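Twin-arginine translocation pathway signal (Rhodoferax ferrireducens, PDB 5IM2) binds benzoate and probably serves as the extracytoplasmic solute-binding component of a TRAP transporter. Local coordinates at residues T55-A58 / N62-Q65; Q65-V70 / R297-G302; M72-K77 / D284-L289. All blocks are in the same frame, centred on the assembly; numbering follows the deposited sequence.

Interaction 1 (T55-A58 / N62-Q65). With BEZ (benzoic acid), chain B.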
ATOM      1  N   THR A  55       8.339 -10.953   3.986  1.00 18.22           N
ATOM      2  CA  THR A  55       7.739  -9.622   4.027  1.00 16.05           C
ATOM      3  C   THR A  55       8.100  -8.940   5.336  1.00 16.12           C
ATOM      4  O   THR A  55       8.771  -9.513   6.203  1.00 17.79           O
ATOM      5  CB  THR A  55       6.211  -9.719   3.848  1.00 16.96           C
ATOM      6  OG1 THR A  55       5.627  -8.416   3.748  1.00 17.71           O
ATOM      7  CG2 THR A  55       5.559 -10.456   5.006  1.00 18.84           C
ATOM      8  N   PHE A  56       7.632  -7.702   5.483  1.00 22.49           N
ATOM      9  CA  PHE A  56       8.012  -6.840   6.597  1.00 18.46           C
ATOM     10  C   PHE A  56       6.924  -6.742   7.666  1.00 20.48           C
ATOM     11  O   PHE A  56       7.157  -6.151   8.738  1.00 18.73           O
ATOM     12  CB  PHE A  56       8.372  -5.433   6.055  1.00 16.45           C
ATOM     13  CG  PHE A  56       7.198  -4.716   5.422  1.00 15.68           C
ATOM     14  CD1 PHE A  56       6.366  -3.910   6.179  1.00 15.97           C
ATOM     15  CD2 PHE A  56       6.923  -4.838   4.071  1.00 16.50           C
ATOM     16  CE1 PHE A  56       5.280  -3.273   5.609  1.00 17.37           C
ATOM     17  CE2 PHE A  56       5.827  -4.198   3.501  1.00 18.43           C
ATOM     18  CZ  PHE A  56       5.021  -3.401   4.274  1.00 15.83           C
ATOM     19  N   MET A  57       5.756  -7.358   7.425  1.00 18.62           N
ATOM     20  CA  MET A  57       4.649  -7.308   8.364  1.00 17.60           C
ATOM     21  C   MET A  57       4.954  -8.136   9.602  1.00 20.46           C
ATOM     22  O   MET A  57       5.613  -9.177   9.534  1.00 23.98           O
ATOM     23  CB  MET A  57       3.370  -7.839   7.712  1.00 16.37           C
ATOM     24  CG  MET A  57       2.895  -7.037   6.505  1.00 17.06           C
ATOM     25  SD  MET A  57       2.686  -5.269   6.832  1.00 19.17           S
ATOM     26  CE  MET A  57       1.350  -5.282   8.037  1.00 27.93           C
ATOM     27  N   ALA A  58       4.458  -7.658  10.736  1.00 21.21           N
ATOM     28  CA  ALA A  58       4.475  -8.438  11.959  1.00 24.60           C
ATOM     29  C   ALA A  58       3.515  -9.612  11.835  1.00 24.05           C
ATOM     30  O   ALA A  58       2.457  -9.485  11.217  1.00 23.32           O
ATOM     31  CB  ALA A  58       4.053  -7.579  13.136  1.00 26.68           C
ATOM     32  N   ASN A  62      -3.188  -7.783  10.704  1.00 24.82           N
ATOM     33  CA  ASN A  62      -4.277  -8.096   9.782  1.00 20.33           C
ATOM     34  C   ASN A  62      -3.741  -8.634   8.459  1.00 20.25           C
ATOM     35  O   ASN A  62      -4.264  -9.609   7.921  1.00 21.03           O
ATOM     36  CB  ASN A  62      -5.134  -6.834   9.545  1.00 20.77           C
ATOM     37  CG  ASN A  62      -6.158  -7.008   8.439  1.00 31.35           C
ATOM     38  OD1 ASN A  62      -6.938  -7.969   8.443  1.00 25.06           O
ATOM     39  ND2 ASN A  62      -6.192  -6.057   7.502  1.00 24.49           N
ATOM     40  N   VAL A  63      -2.708  -8.009   7.900  1.00 17.52           N
ATOM     41  CA  VAL A  63      -2.167  -8.490   6.625  1.00 18.00           C
ATOM     42  C   VAL A  63      -1.652  -9.918   6.739  1.00 17.21           C
ATOM     43  O   VAL A  63      -1.992 -10.784   5.922  1.00 17.23           O
ATOM     44  CB  VAL A  63      -1.064  -7.563   6.102  1.00 19.32           C
ATOM     45  CG1 VAL A  63      -0.401  -8.215   4.915  1.00 18.47           C
ATOM     46  CG2 VAL A  63      -1.645  -6.227   5.705  1.00 19.33           C
ATOM     47  N   TRP A  64      -0.748 -10.180   7.691  1.00 17.11           N
ATOM     48  CA  TRP A  64      -0.189 -11.525   7.762  1.00 21.11           C
ATOM     49  C   TRP A  64      -1.285 -12.555   7.980  1.00 18.84           C
ATOM     50  O   TRP A  64      -1.336 -13.578   7.286  1.00 21.43           O
ATOM     51  CB  TRP A  64       0.853 -11.609   8.867  1.00 18.59           C
ATOM     52  CG  TRP A  64       1.576 -12.938   8.968  1.00 18.77           C
ATOM     53  CD1 TRP A  64       1.406 -13.879   9.931  1.00 21.58           C
ATOM     54  CD2 TRP A  64       2.643 -13.415   8.130  1.00 21.22           C
ATOM     55  NE1 TRP A  64       2.258 -14.926   9.725  1.00 23.19           N
ATOM     56  CE2 TRP A  64       3.033 -14.663   8.628  1.00 24.09           C
ATOM     57  CE3 TRP A  64       3.290 -12.909   6.997  1.00 21.63           C
ATOM     58  CZ2 TRP A  64       4.045 -15.424   8.042  1.00 25.14           C
ATOM     59  CZ3 TRP A  64       4.296 -13.664   6.421  1.00 22.96           C
ATOM     60  CH2 TRP A  64       4.665 -14.899   6.940  1.00 22.15           C
ATOM     61  N   GLN A  65      -2.171 -12.302   8.954  1.00 18.02           N
ATOM     62  CA  GLN A  65      -3.143 -13.305   9.376  1.00 20.35           C
ATOM     63  C   GLN A  65      -4.229 -13.515   8.331  1.00 22.04           C
ATOM     64  O   GLN A  65      -4.651 -14.656   8.083  1.00 20.20           O
ATOM     65  CB  GLN A  65      -3.779 -12.897  10.712  1.00 20.08           C
ATOM     66  CG  GLN A  65      -2.853 -12.855  11.897  1.00 23.48           C
ATOM     67  CD  GLN A  65      -2.434 -14.215  12.359  1.00 31.77           C
ATOM     68  OE1 GLN A  65      -3.190 -15.178  12.238  1.00 40.60           O
ATOM     69  NE2 GLN A  65      -1.212 -14.313  12.896  1.00 38.38           N
TER
HETATM   70  C   BEZ B 401       2.702   1.724   5.198  1.00 12.40           C
HETATM   71  O1  BEZ B 401       2.153   2.861   5.269  1.00 13.97           O
HETATM   72  O2  BEZ B 401       3.948   1.651   5.078  1.00 17.04           O
HETATM   73  C1  BEZ B 401       1.871   0.481   5.294  1.00 13.02           C
HETATM   74  C2  BEZ B 401       2.480  -0.767   5.200  1.00 15.01           C
HETATM   75  C3  BEZ B 401       1.689  -1.911   5.324  1.00 15.09           C
HETATM   76  C4  BEZ B 401       0.323  -1.790   5.511  1.00 11.97           C
HETATM   77  C5  BEZ B 401      -0.280  -0.548   5.579  1.00 16.58           C
HETATM   78  C6  BEZ B 401       0.506   0.604   5.469  1.00 16.22           C

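Interaction 2 (Q65-V70 / R297-G302)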
ATOM      1  N   GLN A  65      -2.171 -12.302   8.954  1.00 18.02           N
ATOM      2  CA  GLN A  65      -3.143 -13.305   9.376  1.00 20.35           C
ATOM      3  C   GLN A  65      -4.229 -13.515   8.331  1.00 22.04           C
ATOM      4  O   GLN A  65      -4.651 -14.656   8.083  1.00 20.20           O
ATOM      5  CB  GLN A  65      -3.779 -12.897  10.712  1.00 20.08           C
ATOM      6  CG  GLN A  65      -2.853 -12.855  11.897  1.00 23.48           C
ATOM      7  CD  GLN A  65      -2.434 -14.215  12.359  1.00 31.77           C
ATOM      8  OE1 GLN A  65      -3.190 -15.178  12.238  1.00 40.60           O
ATOM      9  NE2 GLN A  65      -1.212 -14.313  12.896  1.00 38.38           N
ATOM     10  N   ASN A  66      -4.712 -12.437   7.712  1.00 21.99           N
ATOM     11  CA  ASN A  66      -5.904 -12.522   6.875  1.00 20.60           C
ATOM     12  C   ASN A  66      -5.642 -12.369   5.395  1.00 17.98           C
ATOM     13  O   ASN A  66      -6.572 -12.587   4.599  1.00 21.90           O
ATOM     14  CB  ASN A  66      -6.913 -11.448   7.293  1.00 20.36           C
ATOM     15  CG  ASN A  66      -7.379 -11.628   8.705  1.00 25.22           C
ATOM     16  OD1 ASN A  66      -7.663 -12.758   9.143  1.00 23.64           O
ATOM     17  ND2 ASN A  66      -7.443 -10.536   9.447  1.00 26.92           N
ATOM     18  N   MET A  67      -4.420 -12.012   5.001  1.00 16.83           N
ATOM     19  CA  MET A  67      -4.055 -11.956   3.591  1.00 15.99           C
ATOM     20  C   MET A  67      -2.949 -12.939   3.260  1.00 18.49           C
ATOM     21  O   MET A  67      -3.174 -13.872   2.478  1.00 20.00           O
ATOM     22  CB  MET A  67      -3.643 -10.522   3.213  1.00 22.27           C
ATOM     23  CG  MET A  67      -4.800  -9.569   3.376  1.00 21.33           C
ATOM     24  SD  MET A  67      -4.347  -7.827   3.476  1.00 21.80           S
ATOM     25  CE  MET A  67      -3.441  -7.650   1.960  1.00 19.70           C
ATOM     26  N   HIS A  68      -1.775 -12.799   3.883  1.00 17.20           N
ATOM     27  CA  HIS A  68      -0.634 -13.644   3.541  1.00 14.72           C
ATOM     28  C   HIS A  68      -0.863 -15.113   3.887  1.00 15.94           C
ATOM     29  O   HIS A  68      -0.706 -15.983   3.027  1.00 20.71           O
ATOM     30  CB  HIS A  68       0.605 -13.111   4.227  1.00 17.12           C
ATOM     31  CG  HIS A  68       1.013 -11.792   3.674  1.00 17.46           C
ATOM     32  ND1 HIS A  68       2.096 -11.074   4.141  1.00 18.34           N
ATOM     33  CD2 HIS A  68       0.479 -11.070   2.661  1.00 17.47           C
ATOM     34  CE1 HIS A  68       2.193  -9.951   3.450  1.00 17.59           C
ATOM     35  NE2 HIS A  68       1.235  -9.931   2.539  1.00 20.13           N
ATOM     36  N   LYS A  69      -1.208 -15.419   5.146  1.00 18.76           N
ATOM     37  CA  LYS A  69      -1.442 -16.812   5.530  1.00 18.70           C
ATOM     38  C   LYS A  69      -2.602 -17.411   4.760  1.00 17.94           C
ATOM     39  O   LYS A  69      -2.577 -18.596   4.399  1.00 22.32           O
ATOM     40  CB  LYS A  69      -1.706 -16.926   7.030  1.00 21.49           C
ATOM     41  CG  LYS A  69      -0.426 -16.788   7.871  1.00 22.02           C
ATOM     42  CD  LYS A  69      -0.700 -16.925   9.347  1.00 26.36           C
ATOM     43  CE  LYS A  69      -1.076 -18.322   9.724  1.00 44.55           C
ATOM     44  NZ  LYS A  69      -1.040 -18.464  11.206  1.00 56.76           N
ATOM     45  N   VAL A  70      -3.629 -16.618   4.516  1.00 19.88           N
ATOM     46  CA  VAL A  70      -4.785 -17.109   3.785  1.00 21.53           C
ATOM     47  C   VAL A  70      -4.411 -17.449   2.347  1.00 26.01           C
ATOM     48  O   VAL A  70      -4.823 -18.485   1.813  1.00 23.70           O
ATOM     49  CB  VAL A  70      -5.914 -16.071   3.868  1.00 17.88           C
ATOM     50  CG1 VAL A  70      -7.065 -16.448   2.974  1.00 18.51           C
ATOM     51  CG2 VAL A  70      -6.381 -15.945   5.311  1.00 27.10           C
ATOM     52  N   ARG A 297      -9.658  -5.738  -0.876  1.00 13.76           N
ATOM     53  CA  ARG A 297     -10.883  -5.796  -0.098  1.00 16.85           C
ATOM     54  C   ARG A 297     -10.580  -6.170   1.358  1.00 18.27           C
ATOM     55  O   ARG A 297     -11.098  -5.548   2.298  1.00 16.45           O
ATOM     56  CB  ARG A 297     -11.854  -6.796  -0.725  1.00 17.88           C
ATOM     57  CG  ARG A 297     -13.184  -6.765  -0.089  1.00 17.89           C
ATOM     58  CD  ARG A 297     -14.207  -7.744  -0.653  1.00 19.39           C
ATOM     59  NE  ARG A 297     -15.411  -7.589   0.153  1.00 27.48           N
ATOM     60  CZ  ARG A 297     -16.518  -6.945  -0.206  1.00 38.89           C
ATOM     61  NH1 ARG A 297     -16.667  -6.422  -1.425  1.00 30.57           N
ATOM     62  NH2 ARG A 297     -17.514  -6.863   0.668  1.00 45.07           N
ATOM     63  N   VAL A 298      -9.739  -7.185   1.551  1.00 17.11           N
ATOM     64  CA  VAL A 298      -9.431  -7.691   2.896  1.00 15.25           C
ATOM     65  C   VAL A 298      -8.617  -6.668   3.679  1.00 18.27           C
ATOM     66  O   VAL A 298      -8.838  -6.468   4.888  1.00 17.61           O
ATOM     67  CB  VAL A 298      -8.715  -9.047   2.796  1.00 15.10           C
ATOM     68  CG1 VAL A 298      -8.240  -9.502   4.161  1.00 19.53           C
ATOM     69  CG2 VAL A 298      -9.672 -10.087   2.195  1.00 18.34           C
ATOM     70  N   GLN A 299      -7.689  -5.976   3.010  1.00 14.90           N
ATOM     71  CA  GLN A 299      -6.909  -4.961   3.718  1.00 13.81           C
ATOM     72  C   GLN A 299      -7.822  -3.849   4.235  1.00 14.69           C
ATOM     73  O   GLN A 299      -7.730  -3.426   5.398  1.00 18.31           O
ATOM     74  CB  GLN A 299      -5.811  -4.398   2.839  1.00 19.89           C
ATOM     75  CG  GLN A 299      -4.693  -3.706   3.703  1.00 14.44           C
ATOM     76  CD  GLN A 299      -3.397  -3.519   2.964  1.00 13.83           C
ATOM     77  OE1 GLN A 299      -3.290  -3.750   1.772  1.00 20.24           O
ATOM     78  NE2 GLN A 299      -2.411  -3.056   3.680  1.00 17.22           N
ATOM     79  N   GLN A 300      -8.738  -3.385   3.401  1.00 14.94           N
ATOM     80  CA  GLN A 300      -9.665  -2.354   3.865  1.00 14.00           C
ATOM     81  C   GLN A 300     -10.655  -2.900   4.890  1.00 15.41           C
ATOM     82  O   GLN A 300     -11.127  -2.149   5.757  1.00 20.99           O
ATOM     83  CB  GLN A 300     -10.394  -1.722   2.666  1.00 19.68           C
ATOM     84  CG  GLN A 300     -11.335  -0.599   3.072  1.00 14.88           C
ATOM     85  CD  GLN A 300     -11.804   0.285   1.946  1.00 15.60           C
ATOM     86  OE1 GLN A 300     -11.653  -0.039   0.774  1.00 25.65           O
ATOM     87  NE2 GLN A 300     -12.433   1.396   2.299  1.00 23.54           N
ATOM     88  N   ALA A 301     -11.017  -4.184   4.811  1.00 18.36           N
ATOM     89  CA  ALA A 301     -11.928  -4.742   5.798  1.00 18.79           C
ATOM     90  C   ALA A 301     -11.346  -4.729   7.209  1.00 17.77           C
ATOM     91  O   ALA A 301     -12.101  -4.857   8.174  1.00 22.84           O
ATOM     92  CB  ALA A 301     -12.325  -6.178   5.442  1.00 19.20           C
ATOM     93  N   GLY A 302     -10.034  -4.607   7.347  1.00 19.66           N
ATOM     94  CA  GLY A 302      -9.426  -4.520   8.661  1.00 20.19           C
ATOM     95  C   GLY A 302      -9.425  -3.137   9.256  1.00 19.95           C
ATOM     96  O   GLY A 302      -8.992  -2.969  10.400  1.00 19.21           O
TER

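Interaction 3 (M72-K77 / D284-L289)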
ATOM      1  N   MET A  72      -1.347 -18.173   1.038  1.00 16.78           N
ATOM      2  CA  MET A  72      -0.491 -19.357   1.007  1.00 17.20           C
ATOM      3  C   MET A  72      -1.278 -20.636   1.289  1.00 18.72           C
ATOM      4  O   MET A  72      -1.034 -21.685   0.673  1.00 24.31           O
ATOM      5  CB  MET A  72       0.639 -19.191   2.030  1.00 20.21           C
ATOM      6  CG  MET A  72       1.703 -18.223   1.559  1.00 19.32           C
ATOM      7  SD  MET A  72       3.078 -18.117   2.724  1.00 23.29           S
ATOM      8  CE  MET A  72       2.508 -16.770   3.764  1.00 27.21           C
ATOM      9  N   ASP A  73      -2.192 -20.587   2.247  1.00 22.44           N
ATOM     10  CA  ASP A  73      -2.964 -21.787   2.571  1.00 27.74           C
ATOM     11  C   ASP A  73      -3.886 -22.195   1.420  1.00 28.04           C
ATOM     12  O   ASP A  73      -4.037 -23.391   1.138  1.00 27.35           O
ATOM     13  CB  ASP A  73      -3.764 -21.575   3.852  1.00 26.42           C
ATOM     14  CG  ASP A  73      -2.878 -21.592   5.101  1.00 35.73           C
ATOM     15  OD1 ASP A  73      -1.681 -21.927   4.968  1.00 38.92           O
ATOM     16  OD2 ASP A  73      -3.369 -21.266   6.205  1.00 43.77           O
ATOM     17  N   LYS A  74      -4.512 -21.221   0.750  1.00 25.03           N
ATOM     18  CA  LYS A  74      -5.364 -21.528  -0.397  1.00 27.70           C
ATOM     19  C   LYS A  74      -4.552 -22.172  -1.510  1.00 20.36           C
ATOM     20  O   LYS A  74      -4.969 -23.177  -2.103  1.00 25.65           O
ATOM     21  CB  LYS A  74      -6.062 -20.230  -0.853  1.00 30.29           C
ATOM     22  CG  LYS A  74      -6.811 -20.273  -2.183  1.00 44.19           C
ATOM     23  CD  LYS A  74      -8.232 -19.687  -2.074  1.00 61.28           C
ATOM     24  CE  LYS A  74      -8.370 -18.296  -2.702  1.00 70.25           C
ATOM     25  NZ  LYS A  74      -9.675 -18.134  -3.432  1.00 70.25           N
ATOM     26  N   VAL A  75      -3.360 -21.633  -1.784  1.00 19.83           N
ATOM     27  CA  VAL A  75      -2.474 -22.241  -2.780  1.00 23.72           C
ATOM     28  C   VAL A  75      -2.054 -23.642  -2.351  1.00 25.56           C
ATOM     29  O   VAL A  75      -2.035 -24.580  -3.162  1.00 24.90           O
ATOM     30  CB  VAL A  75      -1.263 -21.329  -3.025  1.00 21.04           C
ATOM     31  CG1 VAL A  75      -0.203 -22.056  -3.887  1.00 22.05           C
ATOM     32  CG2 VAL A  75      -1.732 -20.017  -3.652  1.00 17.78           C
ATOM     33  N   SER A  76      -1.672 -23.816  -1.085  1.00 24.74           N
ATOM     34  CA  SER A  76      -1.286 -25.147  -0.640  1.00 22.65           C
ATOM     35  C   SER A  76      -2.451 -26.120  -0.754  1.00 23.92           C
ATOM     36  O   SER A  76      -2.303 -27.228  -1.289  1.00 30.15           O
ATOM     37  CB  SER A  76      -0.764 -25.082   0.788  1.00 30.06           C
ATOM     38  OG  SER A  76       0.541 -24.559   0.769  1.00 39.01           O
ATOM     39  N   LYS A  77      -3.622 -25.726  -0.256  1.00 22.91           N
ATOM     40  CA  LYS A  77      -4.780 -26.629  -0.265  1.00 24.21           C
ATOM     41  C   LYS A  77      -5.187 -26.991  -1.686  1.00 25.82           C
ATOM     42  O   LYS A  77      -5.447 -28.163  -1.991  1.00 26.06           O
ATOM     43  CB  LYS A  77      -5.943 -25.975   0.482  1.00 31.59           C
ATOM     44  CG  LYS A  77      -7.324 -26.522   0.126  1.00 54.14           C
ATOM     45  CD  LYS A  77      -8.425 -25.735   0.815  1.00 66.87           C
ATOM     46  CE  LYS A  77      -9.087 -26.550   1.918  1.00 70.34           C
ATOM     47  NZ  LYS A  77      -9.842 -27.705   1.368  1.00 66.55           N
ATOM     48  N   ASP A 284      -1.119 -19.444 -11.039  1.00 21.87           N
ATOM     49  CA  ASP A 284      -1.827 -18.518 -11.934  1.00 20.01           C
ATOM     50  C   ASP A 284      -3.276 -18.307 -11.496  1.00 20.82           C
ATOM     51  O   ASP A 284      -3.804 -17.187 -11.573  1.00 21.73           O
ATOM     52  CB  ASP A 284      -1.799 -19.031 -13.371  1.00 26.14           C
ATOM     53  CG  ASP A 284      -0.452 -18.918 -14.018  1.00 28.10           C
ATOM     54  OD1 ASP A 284       0.423 -18.194 -13.491  1.00 30.96           O
ATOM     55  OD2 ASP A 284      -0.286 -19.542 -15.087  1.00 28.25           O
ATOM     56  N   ASN A 285      -3.935 -19.371 -11.038  1.00 22.85           N
ATOM     57  CA  ASN A 285      -5.311 -19.279 -10.560  1.00 20.31           C
ATOM     58  C   ASN A 285      -5.432 -18.350  -9.355  1.00 23.65           C
ATOM     59  O   ASN A 285      -6.521 -17.831  -9.067  1.00 22.80           O
ATOM     60  CB  ASN A 285      -5.824 -20.668 -10.156  1.00 22.64           C
ATOM     61  CG  ASN A 285      -6.056 -21.610 -11.328  1.00 27.10           C
ATOM     62  OD1 ASN A 285      -6.113 -21.215 -12.495  1.00 27.68           O
ATOM     63  ND2 ASN A 285      -6.235 -22.881 -11.000  1.00 30.68           N
ATOM     64  N   ASN A 286      -4.336 -18.151  -8.639  1.00 22.69           N
ATOM     65  CA  ASN A 286      -4.280 -17.312  -7.457  1.00 19.64           C
ATOM     66  C   ASN A 286      -3.445 -16.068  -7.719  1.00 19.21           C
ATOM     67  O   ASN A 286      -2.818 -15.527  -6.813  1.00 20.55           O
ATOM     68  CB  ASN A 286      -3.740 -18.127  -6.292  1.00 20.64           C
ATOM     69  CG  ASN A 286      -4.753 -19.133  -5.815  1.00 21.04           C
ATOM     70  OD1 ASN A 286      -5.696 -18.779  -5.103  1.00 23.77           O
ATOM     71  ND2 ASN A 286      -4.614 -20.386  -6.265  1.00 21.06           N
ATOM     72  N   SER A 287      -3.443 -15.629  -8.969  1.00 19.86           N
ATOM     73  CA  SER A 287      -2.803 -14.404  -9.414  1.00 17.94           C
ATOM     74  C   SER A 287      -3.798 -13.624 -10.247  1.00 18.21           C
ATOM     75  O   SER A 287      -4.773 -14.170 -10.769  1.00 20.01           O
ATOM     76  CB  SER A 287      -1.559 -14.664 -10.284  1.00 19.08           C
ATOM     77  OG  SER A 287      -0.667 -15.590  -9.701  1.00 23.88           O
ATOM     78  N   GLY A 288      -3.534 -12.332 -10.375  1.00 19.74           N
ATOM     79  CA  GLY A 288      -4.219 -11.528 -11.374  1.00 15.72           C
ATOM     80  C   GLY A 288      -5.289 -10.620 -10.821  1.00 18.35           C
ATOM     81  O   GLY A 288      -5.239 -10.183  -9.675  1.00 17.75           O
ATOM     82  N   LEU A 289      -6.278 -10.339 -11.659  1.00 18.23           N
ATOM     83  CA  LEU A 289      -7.302  -9.356 -11.321  1.00 14.83           C
ATOM     84  C   LEU A 289      -8.067  -9.730 -10.057  1.00 14.62           C
ATOM     85  O   LEU A 289      -8.266  -8.896  -9.163  1.00 17.65           O
ATOM     86  CB  LEU A 289      -8.262  -9.228 -12.509  1.00 15.76           C
ATOM     87  CG  LEU A 289      -9.406  -8.233 -12.396  1.00 20.19           C
ATOM     88  CD1 LEU A 289      -8.853  -6.826 -12.329  1.00 22.22           C
ATOM     89  CD2 LEU A 289     -10.345  -8.352 -13.575  1.00 27.61           C
TER

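Interaction 1 (T55-A58 / N62-Q65)
Met57, in the loop after strand 49-55, meets Val63 on the first turn of helix 62-78 at about a right angle, within the first strand-loop-helix unit of this TRAP solute-binding fold and one wall of its benzoate pocket. Met57 CG lies 3.8 Å from Val63 CG1. The chi2 turn (-54°) places SD on the ligand side, 3.8 Å from C3 of the benzoic acid, and with the further bend at chi3 (-65°) it returns CE to the valine, where it packs against Val63 CB and CG2. Phe56 takes no part in the packing on the helix. Its ring presents an edge to the same end of the ligand, CZ lying 3.8 Å from C2 of the benzoate ring, while Arg192 and Tyr118 hydrogen-bond the benzoate itself. Farther from the pocket, the methyl of Thr55 approaches the six-membered ring of Trp64 obliquely. With Thr55 OG1 anti to the backbone N (chi1 -174°), the hydroxyl bonds to the carbonyl oxygen of Trp113 and CG2 is left to make the apolar touch. The backbone adds one more point of packing, Ala58 O lying 3.6 Å from Trp64 CB.

Interaction 2 (Q65-V70 / R297-G302)
Segments 65-70 of helix 62-78 and 297-301 of helix 289-301 run roughly antiparallel, 149° between their axes, with a closest axial approach of 9.7 Å and the shortest CA separation, 6.9 Å, between Met67 and Val298. These two residues carry the contact, their side chains sliding past each other in opposite directions. Met67 CG rests 3.5 Å from Val298 CG1, and the same methyl also reaches the backbone, 3.5 Å from Asn66 O. Val298 CG1 stands anti to its own N (chi1 173°), the position from which it meets both. Beyond CG the methionine crosses Gln299 obliquely: Met67 SD lies 3.8 Å from Gln299 CB, and a bend at chi3 (56°) brings CE within 3.9 Å of Gln299 OE1. The glutamine belongs to the benzoate pocket. Its amide oxygen accepts a hydrogen bond from Gln166 and its nitrogen donates one to Glu234, so both polar atoms have partners. Helix 65-70 has a wider pi-type turn at 65-68, within which Asn66 and Met67 face the other helix. The join is thus mainly van der Waals packing, two of its touches being methyls against oxygens, and the pocket glutamine's amide is oriented by hydrogen bonds from elsewhere.

Interaction 3 (M72-K77 / D284-L289)
The helical segment 72-77 faces the end of helix 277-285 and the turn that leads from it into helix 289-301, and the backbones come nearest at Val75 and Asn286, whose CA atoms are 7.0 Å apart. Within segment 284-289, Asn286 makes the contacts with 72-77; Asn285 ND2 reaches Glu78 farther along the helix. The Asn286 side chain slides past Val75 in the opposite direction, with CB and CG each 3.8 Å from Val75 CG2, so the valine methyl packs against the stem and the carboxamide carbon together. Lys74, next along the helix, crosses the asparagine obliquely, placing its methylenes rather than its ammonium by the amide oxygen: Asn286 OD1 is 3.5 Å from Lys74 CG and 3.6 Å from CE. Bends at chi2 and chi3 bring CE back to the oxygen that CG already touches. The amide nitrogen is bonded outside the two segments, to Glu78 OE1 and Ile282 O, and Asn286 O accepts from Trp71 NE1. Cut back to an alanine, this position is likely to leave Glu78 OE1 and Ile282 O without the amide nitrogen they share and to open a gap beside Val75 CG2. Between the two segments the contact is thus van der Waals packing, while the polar grip on Asn286 comes from residues just beyond them, which tie the turn to helix 62-78 through Trp71 and Glu78.

Overall arrangement
Helix 62-78 runs through all three contacts, which follow one another along it from its N-terminal end. Interactions 1 and 2 share Gln65, have centres about 9 Å apart and are joined by probable backbone hydrogen bonds, such as Lys69 N to Trp64 O (2.8 Å). Interaction 3 lies about 14 Å from the centre of interaction 2 and about 17 Å from that of interaction 1. In sequence it is nested inside the loop that interaction 2 closes, its partner helix 277-285 directly preceding helix 289-301. Thus one helix touches pocket residues Met57 and Gln299 toward one end and, toward the other, makes a packing contact that holds no residue of the benzoate pocket.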